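Local coordinates for protein dihydrofolate reductase (Enterococcus faecalis, PDB 4M7U) that probably reduces 7,8-dihydrofolate to tetrahydrofolate with NADPH, a key step of folate metabolism that supports glycine, purine and DNA precursor synthesis, at residues 33-38 with 162-167; 40-45 with 120-125; 76-79 with 83-86. One frame throughout, in Å; residues are numbered along the deposited sequence.

In the fold
Contacts 1 and 2 join the same two elements of the dihydrofolate reductase fold, helix 33-43 and one face of the central mixed sheet, but at successive turns of the helix and on neighbouring strands, 162-169 and 120-126. Their centres are about 7 Å apart, and contact 1, partly buried, mixes aromatic packing with a water-mediated polar network, whereas contact 2, at the surface, is a single CH-pi pair. Contact 3 is also a surface contact, on the opposite side of the chain's centre from contact 1, with about 29 Å between their centres. It sets a loop against the outermost strand 83-85 through one valine, while His86 just beyond touches the adenine of NADP.

Contact 1: 33-38 with 162-167; sequences PNDLKF and HDYETY
Asn34, Tyr164 and His162 grip one water between them, and it is the polar link between helix 33-43 and strand 162-169 in this dihydrofolate reductase fold. Asn34 ND2 donates to the water, whose oxygen also lies 2.8 Å from His162 NE2 and 2.8 Å from Tyr164 OH. It sits in the planes of both the imidazole and the phenol, at their edges. No direct hydrogen bond joins the segments, whose axes run nearly parallel, 17° apart and 10.9 Å from each other at the closest.

Tyr164 carries most of the contact. With CG anti to its own carbonyl carbon (chi1 -65°), the ring reaches from the strand to the helix, and its hydroxyl ends beside the backbone of Asn34 and Asp35. Tyr164 OH is 3.3 Å from Asp35 N, but the angle is too poor for a bond. Asp35 OD1 approaches the ring obliquely, 3.6 Å from Tyr164 CE2, while its hydrogen-bond partner is Thr124 on the neighbouring strand 120-126. Asp35 also packs on Ala15 of strand 9-17, a residue that binds NADP. The Phe38 and Tyr164 side chains run antiparallel alongside each other, in an oblique aromatic pair with planes 48° apart and ring centroids separated by 5.2 Å. Tyr164 CD2 lies over the rim of one Phe38 face, 4.1 Å from Phe38 CD2.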
loop_
_atom_site.group_PDB
_atom_site.type_symbol
_atom_site.label_atom_id
_atom_site.label_comp_id
_atom_site.label_asym_id
_atom_site.label_seq_id
_atom_site.Cartn_x
_atom_site.Cartn_y
_atom_site.Cartn_z
ATOM N N PRO A 33 -14.468 -7.567 2.204
ATOM C CA PRO A 33 -15.069 -6.318 1.701
ATOM C C PRO A 33 -14.858 -5.092 2.583
ATOM O O PRO A 33 -14.614 -4.007 2.029
ATOM C CB PRO A 33 -16.573 -6.643 1.646
ATOM C CG PRO A 33 -16.631 -8.129 1.444
ATOM C CD PRO A 33 -15.413 -8.702 2.133
ATOM N N ASN A 34 -14.984 -5.221 3.906
ATOM C CA ASN A 34 -14.800 -4.044 4.763
ATOM C C ASN A 34 -13.406 -3.431 4.604
ATOM O O ASN A 34 -13.239 -2.208 4.614
ATOM C CB ASN A 34 -15.087 -4.345 6.241
ATOM C CG ASN A 34 -16.530 -4.772 6.489
ATOM O OD1 ASN A 34 -17.407 -4.565 5.644
ATOM N ND2 ASN A 34 -16.781 -5.375 7.658
ATOM N N ASP A 35 -12.405 -4.283 4.436
ATOM C CA ASP A 35 -11.045 -3.778 4.283
ATOM C C ASP A 35 -10.873 -3.001 2.965
ATOM O O ASP A 35 -10.279 -1.929 2.946
ATOM C CB ASP A 35 -10.019 -4.901 4.421
ATOM C CG ASP A 35 -8.596 -4.402 4.277
ATOM O OD1 ASP A 35 -8.151 -3.581 5.122
ATOM O OD2 ASP A 35 -7.922 -4.833 3.316
ATOM N N LEU A 36 -11.415 -3.532 1.877
ATOM C CA LEU A 36 -11.439 -2.800 0.609
ATOM C C LEU A 36 -12.117 -1.429 0.761
ATOM O O LEU A 36 -11.682 -0.435 0.177
ATOM C CB LEU A 36 -12.146 -3.630 -0.468
ATOM C CG LEU A 36 -11.522 -5.018 -0.667
ATOM C CD1 LEU A 36 -12.324 -5.883 -1.648
ATOM C CD2 LEU A 36 -10.048 -4.926 -1.091
ATOM N N LYS A 37 -13.170 -1.371 1.563
ATOM C CA LYS A 37 -13.853 -0.102 1.788
ATOM C C LYS A 37 -12.982 0.847 2.627
ATOM O O LYS A 37 -12.877 2.035 2.316
ATOM C CB LYS A 37 -15.250 -0.322 2.393
ATOM C CG LYS A 37 -15.995 0.966 2.676
ATOM C CD LYS A 37 -17.492 0.760 2.913
ATOM C CE LYS A 37 -17.784 -0.167 4.090
ATOM N NZ LYS A 37 -18.055 -1.582 3.660
ATOM N N PHE A 38 -12.326 0.321 3.659
ATOM C CA PHE A 38 -11.374 1.129 4.425
ATOM C C PHE A 38 -10.250 1.656 3.511
ATOM O O PHE A 38 -9.841 2.814 3.592
ATOM C CB PHE A 38 -10.773 0.300 5.564
ATOM C CG PHE A 38 -9.691 1.014 6.335
ATOM C CD1 PHE A 38 -10.013 1.911 7.347
ATOM C CD2 PHE A 38 -8.355 0.777 6.064
ATOM C CE1 PHE A 38 -9.020 2.568 8.058
ATOM C CE2 PHE A 38 -7.350 1.431 6.783
ATOM C CZ PHE A 38 -7.683 2.322 7.777
ATOM N N HIS A 162 -10.205 -9.897 12.293
ATOM C CA HIS A 162 -9.149 -9.045 11.775
ATOM C C HIS A 162 -8.986 -7.799 12.633
ATOM O O HIS A 162 -9.907 -7.425 13.367
ATOM C CB HIS A 162 -9.426 -8.697 10.300
ATOM C CG HIS A 162 -10.759 -8.047 10.064
ATOM N ND1 HIS A 162 -11.945 -8.755 10.066
ATOM C CD2 HIS A 162 -11.091 -6.756 9.807
ATOM C CE1 HIS A 162 -12.947 -7.929 9.825
ATOM N NE2 HIS A 162 -12.466 -6.717 9.661
ATOM N N ASP A 163 -7.801 -7.189 12.562
ATOM C CA ASP A 163 -7.544 -5.926 13.242
ATOM C C ASP A 163 -7.059 -4.879 12.257
ATOM O O ASP A 163 -6.318 -5.195 11.314
ATOM C CB ASP A 163 -6.528 -6.093 14.387
ATOM C CG ASP A 163 -7.086 -6.903 15.544
ATOM O OD1 ASP A 163 -7.928 -6.368 16.300
ATOM O OD2 ASP A 163 -6.713 -8.083 15.683
ATOM N N TYR A 164 -7.514 -3.642 12.459
ATOM C CA TYR A 164 -6.995 -2.500 11.727
ATOM C C TYR A 164 -5.985 -1.765 12.609
ATOM O O TYR A 164 -6.359 -1.164 13.635
ATOM C CB TYR A 164 -8.137 -1.553 11.349
ATOM C CG TYR A 164 -9.141 -2.147 10.385
ATOM C CD1 TYR A 164 -10.298 -2.766 10.848
ATOM C CD2 TYR A 164 -8.940 -2.074 9.004
ATOM C CE1 TYR A 164 -11.230 -3.309 9.959
ATOM C CE2 TYR A 164 -9.873 -2.614 8.106
ATOM C CZ TYR A 164 -11.007 -3.229 8.592
ATOM O OH TYR A 164 -11.929 -3.763 7.703
ATOM N N GLU A 165 -4.714 -1.794 12.206
ATOM C CA GLU A 165 -3.658 -1.218 13.023
ATOM C C GLU A 165 -3.030 0.025 12.393
ATOM O O GLU A 165 -2.911 0.120 11.172
ATOM C CB GLU A 165 -2.564 -2.263 13.271
ATOM C CG GLU A 165 -3.069 -3.582 13.835
ATOM C CD GLU A 165 -1.951 -4.596 13.997
ATOM O OE1 GLU A 165 -0.904 -4.451 13.310
ATOM O OE2 GLU A 165 -2.108 -5.533 14.817
ATOM N N THR A 166 -2.602 0.962 13.240
ATOM C CA THR A 166 -1.860 2.136 12.787
ATOM C C THR A 166 -0.500 2.208 13.482
ATOM O O THR A 166 -0.427 2.088 14.709
ATOM C CB THR A 166 -2.649 3.423 13.089
ATOM O OG1 THR A 166 -3.972 3.305 12.546
ATOM C CG2 THR A 166 -1.950 4.658 12.486
ATOM N N TYR A 167 0.569 2.400 12.708
ATOM C CA TYR A 167 1.915 2.592 13.267
ATOM C C TYR A 167 2.456 3.989 12.924
ATOM O O TYR A 167 2.195 4.512 11.837
ATOM C CB TYR A 167 2.877 1.512 12.760
ATOM C CG TYR A 167 2.494 0.098 13.157
ATOM C CD1 TYR A 167 1.467 -0.572 12.504
ATOM C CD2 TYR A 167 3.155 -0.561 14.187
ATOM C CE1 TYR A 167 1.118 -1.858 12.856
ATOM C CE2 TYR A 167 2.807 -1.855 14.552
ATOM C CZ TYR A 167 1.790 -2.491 13.882
ATOM O OH TYR A 167 1.428 -3.766 14.229
HETATM O O HOH W 1 -14.210 -4.581 9.172
#

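Contact 2: 40-45 with 120-125; sequences KEKTIH and VLYRTM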
loop_
_atom_site.group_PDB
_atom_site.type_symbol
_atom_site.label_atom_id
_atom_site.label_comp_id
_atom_site.label_asym_id
_atom_site.label_seq_id
_atom_site.Cartn_x
_atom_site.Cartn_y
_atom_site.Cartn_z
ATOM N N LYS A 40 -10.322 2.139 0.265
ATOM C CA LYS A 40 -10.781 3.186 -0.638
ATOM C C LYS A 40 -10.897 4.529 0.077
ATOM O O LYS A 40 -10.596 5.570 -0.507
ATOM C CB LYS A 40 -12.084 2.791 -1.340
ATOM C CG LYS A 40 -11.874 1.716 -2.404
ATOM C CD LYS A 40 -13.145 1.451 -3.198
ATOM C CE LYS A 40 -13.117 0.084 -3.874
ATOM N NZ LYS A 40 -14.423 -0.211 -4.533
ATOM N N GLU A 41 -11.302 4.499 1.342
ATOM C CA GLU A 41 -11.415 5.717 2.136
ATOM C C GLU A 41 -10.060 6.407 2.282
ATOM O O GLU A 41 -9.960 7.631 2.223
ATOM C CB GLU A 41 -11.978 5.391 3.518
ATOM C CG GLU A 41 -11.853 6.525 4.530
ATOM C CD GLU A 41 -13.115 7.372 4.618
ATOM O OE1 GLU A 41 -14.220 6.786 4.721
ATOM O OE2 GLU A 41 -13.000 8.619 4.587
ATOM N N LYS A 42 -9.012 5.606 2.450
ATOM C CA LYS A 42 -7.665 6.126 2.676
ATOM C C LYS A 42 -6.975 6.600 1.394
ATOM O O LYS A 42 -6.067 7.431 1.442
ATOM C CB LYS A 42 -6.798 5.064 3.366
ATOM C CG LYS A 42 -7.092 4.847 4.850
ATOM C CD LYS A 42 -6.487 5.978 5.696
ATOM C CE LYS A 42 -6.515 5.632 7.193
ATOM N NZ LYS A 42 -7.467 6.450 8.007
ATOM N N THR A 43 -7.396 6.070 0.248
ATOM C CA THR A 43 -6.745 6.426 -1.012
ATOM C C THR A 43 -7.540 7.420 -1.874
ATOM O O THR A 43 -6.959 8.088 -2.733
ATOM C CB THR A 43 -6.383 5.175 -1.844
ATOM O OG1 THR A 43 -7.572 4.428 -2.126
ATOM C CG2 THR A 43 -5.387 4.284 -1.079
ATOM N N ILE A 44 -8.853 7.504 -1.651
ATOM C CA ILE A 44 -9.731 8.380 -2.439
ATOM C C ILE A 44 -9.192 9.808 -2.467
ATOM O O ILE A 44 -8.749 10.330 -1.443
ATOM C CB ILE A 44 -11.208 8.361 -1.925
ATOM C CG1 ILE A 44 -12.141 9.045 -2.918
ATOM C CG2 ILE A 44 -11.339 9.006 -0.563
ATOM C CD1 ILE A 44 -12.431 8.193 -4.127
ATOM N N HIS A 45 -9.166 10.404 -3.658
ATOM C CA HIS A 45 -8.620 11.752 -3.856
ATOM C C HIS A 45 -7.154 11.905 -3.441
ATOM O O HIS A 45 -6.649 13.030 -3.346
ATOM C CB HIS A 45 -9.496 12.810 -3.166
ATOM C CG HIS A 45 -10.944 12.717 -3.538
ATOM N ND1 HIS A 45 -11.958 12.717 -2.604
ATOM C CD2 HIS A 45 -11.542 12.590 -4.747
ATOM C CE1 HIS A 45 -13.122 12.601 -3.220
ATOM N NE2 HIS A 45 -12.899 12.521 -4.519
ATOM N N VAL A 120 3.687 6.762 8.231
ATOM C CA VAL A 120 2.651 5.993 8.915
ATOM C C VAL A 120 2.437 4.691 8.173
ATOM O O VAL A 120 2.601 4.653 6.952
ATOM C CB VAL A 120 1.321 6.796 9.015
ATOM C CG1 VAL A 120 0.947 7.351 7.675
ATOM C CG2 VAL A 120 0.177 5.933 9.555
ATOM N N LEU A 121 2.124 3.626 8.923
ATOM C CA LEU A 121 1.729 2.331 8.369
ATOM C C LEU A 121 0.286 2.024 8.773
ATOM O O LEU A 121 -0.066 2.054 9.963
ATOM C CB LEU A 121 2.642 1.216 8.891
ATOM C CG LEU A 121 4.152 1.450 8.760
ATOM C CD1 LEU A 121 4.913 0.291 9.386
ATOM C CD2 LEU A 121 4.561 1.622 7.285
ATOM N N TYR A 122 -0.546 1.731 7.781
ATOM C CA TYR A 122 -1.888 1.223 8.032
ATOM C C TYR A 122 -1.932 -0.249 7.658
ATOM O O TYR A 122 -1.876 -0.599 6.474
ATOM C CB TYR A 122 -2.901 1.977 7.184
ATOM C CG TYR A 122 -3.005 3.446 7.521
ATOM C CD1 TYR A 122 -2.658 4.417 6.590
ATOM C CD2 TYR A 122 -3.472 3.864 8.765
ATOM C CE1 TYR A 122 -2.768 5.766 6.883
ATOM C CE2 TYR A 122 -3.582 5.220 9.071
ATOM C CZ TYR A 122 -3.227 6.160 8.125
ATOM O OH TYR A 122 -3.333 7.500 8.419
ATOM N N ARG A 123 -2.027 -1.119 8.656
ATOM C CA ARG A 123 -2.032 -2.561 8.403
ATOM C C ARG A 123 -3.318 -3.222 8.861
ATOM O O ARG A 123 -3.760 -3.037 10.010
ATOM C CB ARG A 123 -0.850 -3.243 9.109
ATOM C CG ARG A 123 -0.816 -4.762 8.885
ATOM C CD ARG A 123 0.444 -5.386 9.481
ATOM N NE ARG A 123 0.329 -5.590 10.920
ATOM C CZ ARG A 123 1.095 -6.424 11.616
ATOM N NH1 ARG A 123 2.044 -7.127 11.002
ATOM N NH2 ARG A 123 0.901 -6.566 12.921
ATOM N N THR A 124 -3.920 -4.003 7.969
ATOM C CA THR A 124 -5.056 -4.840 8.350
ATOM C C THR A 124 -4.535 -6.245 8.608
ATOM O O THR A 124 -4.129 -6.947 7.678
ATOM C CB THR A 124 -6.118 -4.911 7.250
ATOM O OG1 THR A 124 -6.639 -3.595 7.003
ATOM C CG2 THR A 124 -7.261 -5.854 7.671
ATOM N N MET A 125 -4.513 -6.649 9.871
ATOM C CA MET A 125 -4.012 -7.976 10.241
ATOM C C MET A 125 -5.175 -8.970 10.240
ATOM O O MET A 125 -6.114 -8.845 11.032
ATOM C CB MET A 125 -3.321 -7.914 11.615
ATOM C CG MET A 125 -2.755 -9.254 12.106
ATOM S SD MET A 125 -1.742 -10.137 10.888
ATOM C CE MET A 125 -0.145 -9.478 11.256
#
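Lys42 and Tyr122 meet through a CH-pi interaction that ties the last turn of helix 33-43 to strand 120-126, in the central sheet of the dihydrofolate reductase fold, at the protein surface. Lys42 CE stands over one face of the phenol, 3.5 Å from the ring centroid and 17° off the ring normal. It is displaced toward the hydroxyl side, with Tyr122 CZ and Tyr122 CE2 as its closest atoms. The lysine chain and the tyrosine cross at about a right angle: bent at chi2 (-77°), the lysine brings its CD and CE methylenes across the ring, and CD is 3.9 Å from Tyr122 CE1.

A valine methyl packs on the opposite face, toward its rim. Val120, two residues earlier on the strand, places CG2 3.7 Å above the Tyr122 ring plane, so the ring is sandwiched between a lysine methylene and a valine methyl, which should restrict its rotation. Thr166 of the adjoining strand 162-169 touches both Val120 and Tyr122.

Hydrogen bonds act within the elements and toward the surrounding chain. Where the helix ends, Ile44 N bonds to Lys40 O at 2.8 Å, and Thr43 OG1 is bonded to Phe39 O and to the NE of Arg66.

No hydrogen bond crosses between the two segments. The contact thus rests on dispersion and on the CE hydrogens, which the adjacent ammonium group probably makes slightly positive and so more attractive to the electron-rich face of the tyrosine.

Contact 3: 76-79 with 83-86; sequences DYQA and LVMH. With NAP (NADP nicotinamide-adenine-dinucleotide phosphate), chain B.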
loop_
_atom_site.group_PDB
_atom_site.type_symbol
_atom_site.label_atom_id
_atom_site.label_comp_id
_atom_site.label_asym_id
_atom_site.label_seq_id
_atom_site.Cartn_x
_atom_site.Cartn_y
_atom_site.Cartn_z
ATOM N N ASP A 76 9.434 2.105 -21.530
ATOM C CA ASP A 76 8.352 2.160 -22.497
ATOM C C ASP A 76 7.023 1.663 -21.941
ATOM O O ASP A 76 6.042 1.560 -22.672
ATOM C CB ASP A 76 8.724 1.339 -23.728
ATOM C CG ASP A 76 9.967 1.859 -24.403
ATOM O OD1 ASP A 76 10.148 3.095 -24.410
ATOM O OD2 ASP A 76 10.767 1.038 -24.911
ATOM N N TYR A 77 6.980 1.353 -20.653
ATOM C CA TYR A 77 5.760 0.796 -20.100
ATOM C C TYR A 77 4.657 1.843 -20.112
ATOM O O TYR A 77 4.816 2.943 -19.566
ATOM C CB TYR A 77 5.991 0.309 -18.675
ATOM C CG TYR A 77 4.875 -0.554 -18.148
ATOM C CD1 TYR A 77 4.865 -1.923 -18.386
ATOM C CD2 TYR A 77 3.837 -0.006 -17.415
ATOM C CE1 TYR A 77 3.850 -2.721 -17.904
ATOM C CE2 TYR A 77 2.809 -0.797 -16.921
ATOM C CZ TYR A 77 2.820 -2.147 -17.168
ATOM O OH TYR A 77 1.805 -2.941 -16.683
ATOM N N GLN A 78 3.539 1.519 -20.746
ATOM C CA GLN A 78 2.360 2.360 -20.571
ATOM C C GLN A 78 1.126 1.516 -20.284
ATOM O O GLN A 78 1.016 0.366 -20.714
ATOM C CB GLN A 78 2.135 3.333 -21.745
ATOM C CG GLN A 78 3.105 4.531 -21.799
ATOM C CD GLN A 78 3.112 5.368 -20.517
ATOM O OE1 GLN A 78 2.101 5.469 -19.821
ATOM N NE2 GLN A 78 4.268 5.956 -20.195
ATOM N N ALA A 79 0.229 2.093 -19.497
ATOM C CA ALA A 79 -1.005 1.449 -19.129
ATOM C C ALA A 79 -2.092 2.504 -19.223
ATOM O O ALA A 79 -1.813 3.674 -19.500
ATOM C CB ALA A 79 -0.912 0.907 -17.726
ATOM N N LEU A 83 -0.031 7.231 -14.086
ATOM C CA LEU A 83 1.294 7.764 -14.302
ATOM C C LEU A 83 2.227 6.559 -14.198
ATOM O O LEU A 83 1.941 5.602 -13.472
ATOM C CB LEU A 83 1.642 8.792 -13.220
ATOM C CG LEU A 83 0.692 9.989 -13.128
ATOM C CD1 LEU A 83 1.119 10.980 -12.047
ATOM C CD2 LEU A 83 0.665 10.671 -14.466
ATOM N N VAL A 84 3.329 6.599 -14.932
ATOM C CA VAL A 84 4.329 5.550 -14.859
ATOM C C VAL A 84 5.620 6.205 -14.448
ATOM O O VAL A 84 6.002 7.216 -15.023
ATOM C CB VAL A 84 4.548 4.891 -16.227
ATOM C CG1 VAL A 84 5.656 3.863 -16.133
ATOM C CG2 VAL A 84 3.268 4.229 -16.715
ATOM N N MET A 85 6.291 5.665 -13.438
ATOM C CA MET A 85 7.567 6.235 -13.006
ATOM C C MET A 85 8.608 5.135 -12.882
ATOM O O MET A 85 8.260 3.941 -12.899
ATOM C CB MET A 85 7.416 7.033 -11.695
ATOM C CG MET A 85 6.587 8.305 -11.835
ATOM S SD MET A 85 6.444 9.283 -10.312
ATOM C CE MET A 85 5.104 10.402 -10.795
ATOM N N HIS A 86 9.878 5.517 -12.754
ATOM C CA HIS A 86 10.944 4.535 -12.956
ATOM C C HIS A 86 11.997 4.463 -11.856
ATOM O O HIS A 86 13.043 3.842 -12.038
ATOM C CB HIS A 86 11.629 4.777 -14.303
ATOM C CG HIS A 86 10.678 4.881 -15.451
ATOM N ND1 HIS A 86 10.155 3.778 -16.086
ATOM C CD2 HIS A 86 10.149 5.964 -16.074
ATOM C CE1 HIS A 86 9.349 4.172 -17.056
ATOM N NE2 HIS A 86 9.326 5.488 -17.071
HETATM P PA NAP B . 5.622 -5.579 -6.821
HETATM O O1A NAP B . 6.386 -4.893 -5.646
HETATM O O2A NAP B . 4.154 -5.199 -6.845
HETATM O O5B NAP B . 6.233 -5.104 -8.182
HETATM C C5B NAP B . 7.586 -5.318 -8.457
HETATM C C4B NAP B . 8.017 -4.553 -9.668
HETATM O O4B NAP B . 7.809 -3.072 -9.598
HETATM C C3B NAP B . 9.365 -4.782 -10.309
HETATM O O3B NAP B . 9.683 -5.989 -10.892
HETATM C C2B NAP B . 9.539 -3.544 -11.106
HETATM O O2B NAP B . 8.991 -3.464 -12.371
HETATM C C1B NAP B . 9.133 -2.559 -10.030
HETATM N N9A NAP B . 9.854 -1.664 -9.179
HETATM C C8A NAP B . 9.932 -1.785 -7.853
HETATM N N7A NAP B . 10.872 -0.818 -7.397
HETATM C C5A NAP B . 11.374 -0.141 -8.510
HETATM C C6A NAP B . 12.314 0.891 -8.625
HETATM N N6A NAP B . 12.940 1.424 -7.442
HETATM N N1A NAP B . 12.603 1.355 -9.837
HETATM C C2A NAP B . 11.998 0.850 -10.961
HETATM N N3A NAP B . 11.064 -0.177 -10.849
HETATM C C4A NAP B . 10.779 -0.642 -9.622
HETATM O O3 NAP B . 5.786 -7.151 -6.790
HETATM P PN NAP B . 6.078 -8.028 -5.500
HETATM O O1N NAP B . 7.537 -7.768 -5.008
HETATM O O2N NAP B . 5.108 -7.747 -4.373
HETATM O O5D NAP B . 5.855 -9.522 -5.974
HETATM C C5D NAP B . 4.944 -9.726 -7.027
HETATM C C4D NAP B . 5.164 -10.921 -7.937
HETATM O O4D NAP B . 6.350 -11.786 -7.734
HETATM C C3D NAP B . 4.002 -11.844 -8.304
HETATM O O3D NAP B . 3.546 -11.863 -9.551
HETATM C C2D NAP B . 4.363 -13.174 -7.706
HETATM O O2D NAP B . 3.792 -14.344 -8.163
HETATM C C1D NAP B . 5.863 -13.150 -7.492
HETATM N N1N NAP B . 6.614 -14.032 -6.631
HETATM C C2N NAP B . 6.726 -15.477 -6.744
HETATM C C3N NAP B . 7.668 -16.255 -5.817
HETATM C C7N NAP B . 8.256 -17.503 -6.366
HETATM O O7N NAP B . 8.594 -17.517 -7.543
HETATM N N7N NAP B . 8.040 -18.740 -5.688
HETATM C C4N NAP B . 8.230 -15.595 -4.533
HETATM C C5N NAP B . 7.803 -14.114 -4.345
HETATM C C6N NAP B . 6.866 -13.417 -5.350
HETATM P P2B NAP B . 9.850 -3.997 -13.574
HETATM O O1X NAP B . 10.158 -5.514 -13.357
HETATM O O2X NAP B . 8.997 -3.841 -14.871
HETATM O O3X NAP B . 11.137 -3.209 -13.641
#
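The isopropyl group of Val84 packs against the carbonyl oxygen of Tyr77 and the neighbouring carboxamide of Gln78, and its two methyl groups make the contact. Val84 CG2 does most of the touching: it is 3.5 Å from Tyr77 O and 3.5 Å from Gln78 OE1. It also sits near the plane of the Tyr77 ring, at the edge, 4.3 Å from Tyr77 CD2. The other methyl, Val84 CG1, is 3.7 Å from Tyr77 O, so the branched side chain straddles this carbonyl oxygen.

From the loop, the Gln78 chain turns at chi2 (-56°), which brings its carboxamide against Val84. The amide comes in obliquely, with Gln78 NE2 4.0 Å from Val84 CG2. No hydrogen bond links the segments.

The Tyr77 ring projects further, toward helix 52-57, where its hydroxyl is hydrogen-bonded to Glu56 and its ring touches Phe55. Tyr77 also touches Arg52 and Thr72, both of which hydrogen-bond to NADP. Just past the strand, His86 ND1 bonds to the carbonyl oxygen of Thr72, and the carbonyl oxygen of His86 lies 3.3 Å from C2A of the NADP adenine.

Val84 thus packs the loop following strand 67-71 against the outermost, parallel strand 83-85 of the dihydrofolate reductase fold, in a segment whose last residue, His86, already lines the adenine side of the NADP pocket.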